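Local coordinates for insecticidal crystal protein Cry7Cal (Bacillus thuringiensis, PDB 5ZI1) that is an insecticidal crystal toxin active against the locust Locusta migratoria manilensis, probably acting through receptor binding and pore formation, as in other delta endotoxins, at residues N216-R220 against I253-P257; D353-T357 against Y428-L432; T247-R251 against W452-R458. All blocks are in the same frame, centred on the assembly; numbering follows the deposited sequence.

Interaction 1 (N216-R220 against I253-P257); sequences NRFRR and IFTDP
A salt-bridge network of Arg217, Arg220 and Asp256 ties helix 208-227 of the N-terminal helical domain to the chain running out of strand 252-254, an outer strand of a three-stranded sheet in the beta-prism domain. The Asp256 carboxylate divides its oxygens between the two arginines. Arg217 NH1 donates to Asp256 OD2 at 2.8 Å. Arg220 NH1 donates to Asp256 OD1 at 2.9 Å. Both arrive above the carboxylate plane, and the Arg217 guanidinium stands almost upright to it, the planes 88° apart.

Arg220 first runs out extended, CG opposite the backbone N (chi1 179°), then bends at chi3, and the turn brings the same NH1 to Phe254 O at 3.2 Å. That bond lies in the carbonyl plane on a lone pair. Asn216 ND2 reaches Phe254 O as well, at 2.8 Å, but from above the plane, so two side chains grip one carbonyl. Arg219 NE and NH2 both donate to Asn216 OD1, which sets the amide's orientation, and Arg219 is itself salt-bridged to Glu283. One water donates to Asn216 OD1 and accepts from Phe254 N; a second accepts from Asn216 ND2 and donates to Asp256 OD1.

This domain junction is therefore largely polar; the two arginines would be expected to keep Asp256 ionised, and the carboxylate probably offsets charge on the buried Arg220.

Interaction 2 (D353-T357 against Y428-L432); sequences DIYQT and YGHRL
Ile354 and Leu432 meet where the starts of two strands from different sheets of the beta-prism domain, 352-365 and 430-437, cross nearly at right angles. The axes approach to 4.7 Å at an angle of 99°, and the strands share one backbone hydrogen bond without extended pairing.

That bond runs from Leu432 N to Ile354 O at 2.8 Å, and the CA of Arg431 brings its hydrogen to the same oxygen. The tight part is made by carbon contacts. Ile354 and Leu432 point the same way with their CB atoms 3.8 Å apart, and Leu432 continues into the interior against Leu296, Ile299 and Trp452. At Tyr428, Tyr355 CB makes a CH-pi contact over one face of the ring, 4.0 Å from the centroid. Tyr355 belongs to a classic beta bulge, Tyr355 and Gln356 both facing Tyr379. The two tyrosine rings themselves meet only obliquely.

Water lies on both sides of the crossing, and the looser parts are those it mediates. One water accepts from Ile354 N and donates to Leu432 O, another lies between Tyr355 O and His430 O, and a third bridges Asp353 OD2 and Arg431 NH2. Beside this last water the bonds to the acid are direct and firm. Tyr428 OH gives a short bond to Asp353 OD2, 2.5 Å, on the lone pair turned away from OD1, and it is also bonded to Gly423 N. Arg431 bends at chi3 (64°), which sets its NE toward the acid while NH1 goes to Thr453. Arg431 NE donates to Asp353 OD1 at 2.9 Å in a salt bridge, the oxygen lying within 2° of the guanidinium plane but approached from above the carboxylate.

Interaction 3 (T247-R251 against W452-R458); sequences TELTR and WTHVSVR
Leu249 and Ser456 bring the linker between strands 245-246 and 252-254 onto the type I beta turn from His454 to Val457, which closes the end of strand 448-454 in the beta-prism domain.

Hydrogen bonds set the alignment. Leu249 N points almost straight at Ser456 OG, 3.1 Å away with an angle of 171° at the hydrogen. The same OG of Ser456 lies 2.7 Å from His454 ND1, where either could donate. Its place between the backbone N and carbonyl carbon of Ser456 (chi1 60°) lets it serve both. Further along, Arg458 N reaches Glu248 OE2 at 2.9 Å from above the carboxylate plane, while Glu248 OE1 is salt-bridged to Lys475.

Two waters bridge further backbone atoms: one donates to Leu249 O and Arg251 O and accepts from His454 N, and a second spans Thr247 O and Ser456 O.

Carbon contacts are close. Leu249 CD1 sits over the centre of the His454 ring, 3.4 Å from its centroid, as a CH-pi contact only 8° off the normal. Separately, Val457 CG2 makes a tight carbon-to-oxygen approach to Leu249 O at 3.1 Å.

Charge gathers around Arg251. Its guanidinium lays one face against His454 CB, and NH2 forms a salt bridge to Asp228, which probably offsets its charge, and a hydrogen bond to His430 NE2. The chemistry thus converges on Ser456 OG, a single hydroxyl that joins linker, turn and imidazole and, with Leu249 over the ring, holds His454 in a fixed orientation.

How the interactions relate
All three contacts reach one three-stranded antiparallel sheet of the beta-prism domain, ordered 252-254, 448-454, 430-437. Interaction 2 is the most completely buried, every touching residue enclosed; Arg217 and Asp256 in interaction 1, and Arg251 and Arg458 in interaction 3, are partly exposed. Interaction 1 attaches an outer strand to the helical domain through arginines, a carboxylate and water. Interaction 2, at the other outer strand, joins this sheet to another and combines carbon contacts with a salt bridge and a tyrosine hydroxyl bond. Interaction 3, nearest the chain's centre, sets a linker on the middle strand. Ile253 O with Trp452 N links interactions 1 and 3; Gly429 O with Val455 N links 2 and 3.

Interaction 1 (N216-R220 against I253-P257)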
loop_
_atom_site.group_PDB
_atom_site.type_symbol
_atom_site.label_atom_id
_atom_site.label_comp_id
_atom_site.label_asym_id
_atom_site.label_seq_id
_atom_site.Cartn_x
_atom_site.Cartn_y
_atom_site.Cartn_z
ATOM N N ASN A 216 -14.080 1.902 -6.329
ATOM C CA ASN A 216 -12.648 1.760 -6.533
ATOM C C ASN A 216 -11.895 3.019 -6.128
ATOM O O ASN A 216 -10.759 2.937 -5.634
ATOM C CB ASN A 216 -12.353 1.410 -7.983
ATOM C CG ASN A 216 -10.886 1.161 -8.213
ATOM O OD1 ASN A 216 -10.320 0.167 -7.701
ATOM N ND2 ASN A 216 -10.235 2.083 -8.952
ATOM N N ARG A 217 -12.507 4.187 -6.307
ATOM C CA ARG A 217 -11.825 5.415 -5.919
ATOM C C ARG A 217 -11.611 5.473 -4.413
ATOM O O ARG A 217 -10.589 5.983 -3.943
ATOM C CB ARG A 217 -12.609 6.636 -6.385
ATOM C CG ARG A 217 -11.915 7.933 -6.023
ATOM C CD ARG A 217 -12.632 9.170 -6.554
ATOM N NE ARG A 217 -12.695 9.192 -8.013
ATOM C CZ ARG A 217 -13.803 8.968 -8.709
ATOM N NH1 ARG A 217 -13.775 9.008 -10.040
ATOM N NH2 ARG A 217 -14.940 8.703 -8.065
ATOM N N PHE A 218 -12.590 4.997 -3.643
ATOM C CA PHE A 218 -12.430 4.935 -2.201
ATOM C C PHE A 218 -11.305 3.982 -1.834
ATOM O O PHE A 218 -10.408 4.330 -1.057
ATOM C CB PHE A 218 -13.749 4.508 -1.580
ATOM C CG PHE A 218 -13.702 4.324 -0.107
ATOM C CD1 PHE A 218 -13.926 5.382 0.747
ATOM C CD2 PHE A 218 -13.489 3.065 0.436
ATOM C CE1 PHE A 218 -13.914 5.192 2.117
ATOM C CE2 PHE A 218 -13.476 2.877 1.793
ATOM C CZ PHE A 218 -13.689 3.938 2.639
ATOM N N ARG A 219 -11.310 2.787 -2.428
ATOM C CA ARG A 219 -10.227 1.839 -2.190
ATOM C C ARG A 219 -8.871 2.456 -2.518
ATOM O O ARG A 219 -7.929 2.367 -1.722
ATOM C CB ARG A 219 -10.458 0.571 -3.010
ATOM C CG ARG A 219 -9.224 -0.301 -3.185
ATOM C CD ARG A 219 -9.612 -1.689 -3.706
ATOM N NE ARG A 219 -10.356 -1.598 -4.959
ATOM C CZ ARG A 219 -11.133 -2.571 -5.445
ATOM N NH1 ARG A 219 -11.267 -3.731 -4.771
ATOM N NH2 ARG A 219 -11.789 -2.382 -6.601
ATOM N N ARG A 220 -8.758 3.118 -3.673
ATOM C CA ARG A 220 -7.457 3.637 -4.087
ATOM C C ARG A 220 -6.976 4.719 -3.140
ATOM O O ARG A 220 -5.859 4.645 -2.618
ATOM C CB ARG A 220 -7.518 4.184 -5.510
ATOM C CG ARG A 220 -6.194 4.745 -5.956
ATOM C CD ARG A 220 -6.241 5.207 -7.406
ATOM N NE ARG A 220 -6.940 6.485 -7.530
ATOM C CZ ARG A 220 -8.164 6.622 -8.031
ATOM N NH1 ARG A 220 -8.834 5.560 -8.472
ATOM N NH2 ARG A 220 -8.710 7.828 -8.097
ATOM N N ILE A 253 -3.089 -1.009 -6.658
ATOM C CA ILE A 253 -4.298 -0.205 -6.756
ATOM C C ILE A 253 -4.513 0.253 -8.193
ATOM O O ILE A 253 -3.583 0.300 -9.009
ATOM C CB ILE A 253 -4.265 0.997 -5.810
ATOM C CG1 ILE A 253 -3.032 1.839 -6.057
ATOM C CG2 ILE A 253 -4.364 0.518 -4.341
ATOM C CD1 ILE A 253 -2.819 2.861 -4.945
ATOM N N PHE A 254 -5.770 0.594 -8.496
ATOM C CA PHE A 254 -6.195 0.916 -9.859
ATOM C C PHE A 254 -6.725 2.332 -9.949
ATOM O O PHE A 254 -7.539 2.747 -9.119
ATOM C CB PHE A 254 -7.254 -0.064 -10.356
ATOM C CG PHE A 254 -6.682 -1.417 -10.700
ATOM C CD1 PHE A 254 -6.360 -2.333 -9.681
ATOM C CD2 PHE A 254 -6.408 -1.753 -12.028
ATOM C CE1 PHE A 254 -5.831 -3.579 -9.978
ATOM C CE2 PHE A 254 -5.866 -2.991 -12.339
ATOM C CZ PHE A 254 -5.561 -3.907 -11.311
ATOM N N THR A 255 -6.242 3.066 -10.959
ATOM C CA THR A 255 -6.749 4.387 -11.300
ATOM C C THR A 255 -8.109 4.247 -11.982
ATOM O O THR A 255 -8.529 3.148 -12.364
ATOM C CB THR A 255 -5.756 5.136 -12.204
ATOM O OG1 THR A 255 -5.258 4.266 -13.234
ATOM C CG2 THR A 255 -4.568 5.693 -11.405
ATOM N N ASP A 256 -8.815 5.374 -12.125
ATOM C CA ASP A 256 -10.166 5.320 -12.682
ATOM C C ASP A 256 -10.140 4.734 -14.092
ATOM O O ASP A 256 -9.161 4.908 -14.830
ATOM C CB ASP A 256 -10.805 6.706 -12.722
ATOM C CG ASP A 256 -11.009 7.293 -11.340
ATOM O OD1 ASP A 256 -10.866 6.538 -10.342
ATOM O OD2 ASP A 256 -11.320 8.506 -11.249
ATOM N N PRO A 257 -11.188 4.015 -14.491
ATOM C CA PRO A 257 -11.190 3.435 -15.844
ATOM C C PRO A 257 -11.048 4.517 -16.905
ATOM O O PRO A 257 -11.517 5.647 -16.742
ATOM C CB PRO A 257 -12.540 2.715 -15.924
ATOM C CG PRO A 257 -12.864 2.381 -14.419
ATOM C CD PRO A 257 -12.367 3.615 -13.695
HETATM O O HOH W 1 -7.794 0.126 -6.609
HETATM O O HOH W 2 -12.205 4.285 -9.834
HETATM O O HOH W 3 -10.457 10.519 -9.501
#

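Interaction 2 (D353-T357 against Y428-L432)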
loop_
_atom_site.group_PDB
_atom_site.type_symbol
_atom_site.label_atom_id
_atom_site.label_comp_id
_atom_site.label_asym_id
_atom_site.label_seq_id
_atom_site.Cartn_x
_atom_site.Cartn_y
_atom_site.Cartn_z
ATOM N N ASP A 353 10.501 1.772 -14.695
ATOM C CA ASP A 353 9.381 2.248 -13.900
ATOM C C ASP A 353 8.601 3.213 -14.772
ATOM O O ASP A 353 9.073 4.315 -15.052
ATOM C CB ASP A 353 9.829 2.948 -12.622
ATOM C CG ASP A 353 10.094 1.998 -11.505
ATOM O OD1 ASP A 353 9.841 0.773 -11.668
ATOM O OD2 ASP A 353 10.562 2.498 -10.463
ATOM N N ILE A 354 7.413 2.799 -15.198
ATOM C CA ILE A 354 6.461 3.720 -15.802
ATOM C C ILE A 354 5.781 4.467 -14.663
ATOM O O ILE A 354 4.958 3.899 -13.946
ATOM C CB ILE A 354 5.434 2.992 -16.669
ATOM C CG1 ILE A 354 6.152 2.107 -17.691
ATOM C CG2 ILE A 354 4.444 4.025 -17.300
ATOM C CD1 ILE A 354 7.098 2.885 -18.626
ATOM N N TYR A 355 6.133 5.741 -14.498
ATOM C CA TYR A 355 5.634 6.595 -13.437
ATOM C C TYR A 355 4.467 7.483 -13.861
ATOM O O TYR A 355 3.917 8.197 -13.012
ATOM C CB TYR A 355 6.776 7.475 -12.916
ATOM C CG TYR A 355 7.379 8.386 -13.980
ATOM C CD1 TYR A 355 6.806 9.623 -14.269
ATOM C CD2 TYR A 355 8.519 8.010 -14.696
ATOM C CE1 TYR A 355 7.336 10.457 -15.238
ATOM C CE2 TYR A 355 9.063 8.848 -15.665
ATOM C CZ TYR A 355 8.457 10.071 -15.932
ATOM O OH TYR A 355 8.977 10.921 -16.875
ATOM N N GLN A 356 4.077 7.469 -15.136
ATOM C CA GLN A 356 2.994 8.336 -15.591
ATOM C C GLN A 356 2.436 7.814 -16.902
ATOM O O GLN A 356 3.172 7.266 -17.724
ATOM C CB GLN A 356 3.477 9.776 -15.773
ATOM C CG GLN A 356 2.381 10.740 -16.114
ATOM C CD GLN A 356 2.888 12.146 -16.341
ATOM O OE1 GLN A 356 2.531 13.061 -15.596
ATOM N NE2 GLN A 356 3.707 12.333 -17.380
ATOM N N THR A 357 1.131 7.999 -17.097
ATOM C CA THR A 357 0.486 7.710 -18.374
ATOM C C THR A 357 -0.381 8.888 -18.787
ATOM O O THR A 357 -0.815 9.694 -17.958
ATOM C CB THR A 357 -0.376 6.434 -18.332
ATOM O OG1 THR A 357 -1.441 6.604 -17.387
ATOM C CG2 THR A 357 0.467 5.219 -17.923
ATOM N N TYR A 428 8.310 9.999 -7.266
ATOM C CA TYR A 428 7.117 9.288 -7.703
ATOM C C TYR A 428 6.911 8.081 -6.802
ATOM O O TYR A 428 7.873 7.402 -6.431
ATOM C CB TYR A 428 7.208 8.857 -9.175
ATOM C CG TYR A 428 8.277 7.828 -9.506
ATOM C CD1 TYR A 428 9.608 8.198 -9.664
ATOM C CD2 TYR A 428 7.942 6.499 -9.700
ATOM C CE1 TYR A 428 10.589 7.256 -9.978
ATOM C CE2 TYR A 428 8.901 5.554 -10.001
ATOM C CZ TYR A 428 10.228 5.931 -10.146
ATOM O OH TYR A 428 11.180 4.971 -10.454
ATOM N N GLY A 429 5.655 7.821 -6.442
ATOM C CA GLY A 429 5.380 6.797 -5.447
ATOM C C GLY A 429 4.882 5.494 -6.028
ATOM O O GLY A 429 4.831 4.480 -5.328
ATOM N N HIS A 430 4.535 5.498 -7.316
ATOM C CA HIS A 430 3.881 4.350 -7.922
ATOM C C HIS A 430 4.438 4.102 -9.318
ATOM O O HIS A 430 4.955 5.007 -9.983
ATOM C CB HIS A 430 2.352 4.549 -7.964
ATOM C CG HIS A 430 1.689 4.478 -6.612
ATOM N ND1 HIS A 430 1.584 5.570 -5.771
ATOM C CD2 HIS A 430 1.112 3.441 -5.954
ATOM C CE1 HIS A 430 0.964 5.211 -4.660
ATOM N NE2 HIS A 430 0.667 3.923 -4.745
ATOM N N ARG A 431 4.309 2.856 -9.765
ATOM C CA ARG A 431 4.753 2.429 -11.080
ATOM C C ARG A 431 3.651 1.585 -11.692
ATOM O O ARG A 431 2.913 0.902 -10.978
ATOM C CB ARG A 431 6.068 1.605 -11.016
ATOM C CG ARG A 431 5.829 0.129 -10.728
ATOM C CD ARG A 431 7.068 -0.718 -10.764
ATOM N NE ARG A 431 8.037 -0.367 -9.724
ATOM C CZ ARG A 431 7.899 -0.674 -8.435
ATOM N NH1 ARG A 431 6.809 -1.307 -8.004
ATOM N NH2 ARG A 431 8.840 -0.319 -7.577
ATOM N N LEU A 432 3.533 1.643 -13.015
ATOM C CA LEU A 432 2.483 0.892 -13.685
ATOM C C LEU A 432 2.748 -0.591 -13.531
ATOM O O LEU A 432 3.889 -1.049 -13.649
ATOM C CB LEU A 432 2.403 1.264 -15.163
ATOM C CG LEU A 432 1.292 0.681 -16.041
ATOM C CD1 LEU A 432 -0.096 1.197 -15.681
ATOM C CD2 LEU A 432 1.590 1.052 -17.503
HETATM O O HOH W 4 11.303 0.417 -9.096
HETATM O O HOH W 5 6.289 -0.137 -14.484
HETATM O O HOH W 6 3.586 7.483 -10.047
#

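Interaction 3 (T247-R251 against W452-R458)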
loop_
_atom_site.group_PDB
_atom_site.type_symbol
_atom_site.label_atom_id
_atom_site.label_comp_id
_atom_site.label_asym_id
_atom_site.label_seq_id
_atom_site.Cartn_x
_atom_site.Cartn_y
_atom_site.Cartn_z
ATOM N N THR A 247 10.934 -1.749 4.677
ATOM C CA THR A 247 9.642 -2.353 4.404
ATOM C C THR A 247 9.144 -2.013 3.006
ATOM O O THR A 247 9.596 -1.049 2.364
ATOM C CB THR A 247 8.639 -1.893 5.438
ATOM O OG1 THR A 247 8.529 -0.469 5.339
ATOM C CG2 THR A 247 9.154 -2.239 6.826
ATOM N N GLU A 248 8.199 -2.831 2.530
ATOM C CA GLU A 248 7.620 -2.663 1.203
ATOM C C GLU A 248 6.105 -2.802 1.279
ATOM O O GLU A 248 5.595 -3.637 2.030
ATOM C CB GLU A 248 8.165 -3.697 0.207
ATOM C CG GLU A 248 9.656 -3.977 0.313
ATOM C CD GLU A 248 10.162 -4.828 -0.864
ATOM O OE1 GLU A 248 9.499 -5.851 -1.190
ATOM O OE2 GLU A 248 11.203 -4.458 -1.474
ATOM N N LEU A 249 5.402 -1.990 0.480
ATOM C CA LEU A 249 3.959 -2.084 0.278
ATOM C C LEU A 249 3.703 -2.786 -1.052
ATOM O O LEU A 249 3.885 -2.186 -2.115
ATOM C CB LEU A 249 3.326 -0.695 0.247
ATOM C CG LEU A 249 3.583 0.245 1.407
ATOM C CD1 LEU A 249 3.193 1.670 1.020
ATOM C CD2 LEU A 249 2.811 -0.233 2.650
ATOM N N THR A 250 3.244 -4.025 -1.007
ATOM C CA THR A 250 3.075 -4.817 -2.217
ATOM C C THR A 250 1.683 -4.723 -2.819
ATOM O O THR A 250 1.406 -5.424 -3.795
ATOM C CB THR A 250 3.375 -6.281 -1.914
ATOM O OG1 THR A 250 2.463 -6.736 -0.911
ATOM C CG2 THR A 250 4.802 -6.447 -1.419
ATOM N N ARG A 251 0.791 -3.931 -2.240
ATOM C CA ARG A 251 -0.586 -3.900 -2.712
ATOM C C ARG A 251 -0.678 -3.176 -4.055
ATOM O O ARG A 251 0.056 -2.221 -4.318
ATOM C CB ARG A 251 -1.490 -3.229 -1.677
ATOM C CG ARG A 251 -1.528 -1.707 -1.683
ATOM C CD ARG A 251 -0.205 -1.098 -1.298
ATOM N NE ARG A 251 -0.199 0.369 -1.277
ATOM C CZ ARG A 251 -0.095 1.158 -2.350
ATOM N NH1 ARG A 251 -0.020 0.642 -3.576
ATOM N NH2 ARG A 251 -0.084 2.473 -2.189
ATOM N N TRP A 452 -1.323 -0.116 -10.574
ATOM C CA TRP A 452 -0.067 0.451 -10.101
ATOM C C TRP A 452 0.407 -0.265 -8.840
ATOM O O TRP A 452 -0.409 -0.646 -7.987
ATOM C CB TRP A 452 -0.251 1.944 -9.791
ATOM C CG TRP A 452 -0.858 2.712 -10.924
ATOM C CD1 TRP A 452 -2.169 2.792 -11.245
ATOM C CD2 TRP A 452 -0.154 3.490 -11.901
ATOM N NE1 TRP A 452 -2.337 3.577 -12.366
ATOM C CE2 TRP A 452 -1.111 4.018 -12.785
ATOM C CE3 TRP A 452 1.195 3.795 -12.106
ATOM C CZ2 TRP A 452 -0.765 4.843 -13.863
ATOM C CZ3 TRP A 452 1.542 4.614 -13.183
ATOM C CH2 TRP A 452 0.561 5.127 -14.044
ATOM N N THR A 453 1.728 -0.417 -8.708
ATOM C CA THR A 453 2.353 -0.876 -7.471
ATOM C C THR A 453 3.255 0.217 -6.902
ATOM O O THR A 453 3.706 1.114 -7.618
ATOM C CB THR A 453 3.161 -2.152 -7.680
ATOM O OG1 THR A 453 4.213 -1.911 -8.644
ATOM C CG2 THR A 453 2.248 -3.297 -8.125
ATOM N N HIS A 454 3.508 0.122 -5.599
ATOM C CA HIS A 454 4.220 1.141 -4.834
ATOM C C HIS A 454 5.725 1.021 -5.031
ATOM O O HIS A 454 6.270 -0.086 -5.089
ATOM C CB HIS A 454 3.874 0.980 -3.351
ATOM C CG HIS A 454 4.208 2.165 -2.505
ATOM N ND1 HIS A 454 5.330 2.216 -1.707
ATOM C CD2 HIS A 454 3.548 3.329 -2.302
ATOM C CE1 HIS A 454 5.362 3.370 -1.065
ATOM N NE2 HIS A 454 4.286 4.062 -1.403
ATOM N N VAL A 455 6.410 2.165 -5.126
ATOM C CA VAL A 455 7.833 2.141 -5.470
ATOM C C VAL A 455 8.719 1.686 -4.311
ATOM O O VAL A 455 9.911 1.407 -4.520
ATOM C CB VAL A 455 8.216 3.525 -6.054
ATOM C CG1 VAL A 455 9.716 3.672 -6.301
ATOM C CG2 VAL A 455 7.486 3.732 -7.371
ATOM N N SER A 456 8.165 1.532 -3.098
ATOM C CA SER A 456 8.958 0.958 -2.016
ATOM C C SER A 456 9.321 -0.493 -2.289
ATOM O O SER A 456 10.305 -0.996 -1.731
ATOM C CB SER A 456 8.206 1.053 -0.687
ATOM O OG SER A 456 6.975 0.362 -0.758
ATOM N N VAL A 457 8.547 -1.189 -3.119
ATOM C CA VAL A 457 8.935 -2.538 -3.504
ATOM C C VAL A 457 10.149 -2.462 -4.414
ATOM O O VAL A 457 10.146 -1.740 -5.419
ATOM C CB VAL A 457 7.786 -3.255 -4.214
ATOM C CG1 VAL A 457 8.153 -4.730 -4.408
ATOM C CG2 VAL A 457 6.506 -3.058 -3.444
ATOM N N ARG A 458 11.170 -3.212 -4.080
ATOM C CA ARG A 458 12.406 -3.191 -4.808
ATOM C C ARG A 458 12.558 -4.480 -5.607
ATOM O O ARG A 458 12.049 -5.528 -5.203
ATOM C CB ARG A 458 13.575 -2.996 -3.840
ATOM C CG ARG A 458 13.432 -1.730 -2.965
ATOM C CD ARG A 458 13.001 -0.515 -3.813
ATOM N NE ARG A 458 13.896 -0.359 -4.967
ATOM C CZ ARG A 458 13.579 0.232 -6.120
ATOM N NH1 ARG A 458 14.484 0.294 -7.099
ATOM N NH2 ARG A 458 12.370 0.762 -6.302
HETATM O O HOH W 7 11.999 -0.491 0.231
HETATM O O HOH W 8 2.812 -2.335 -4.367
#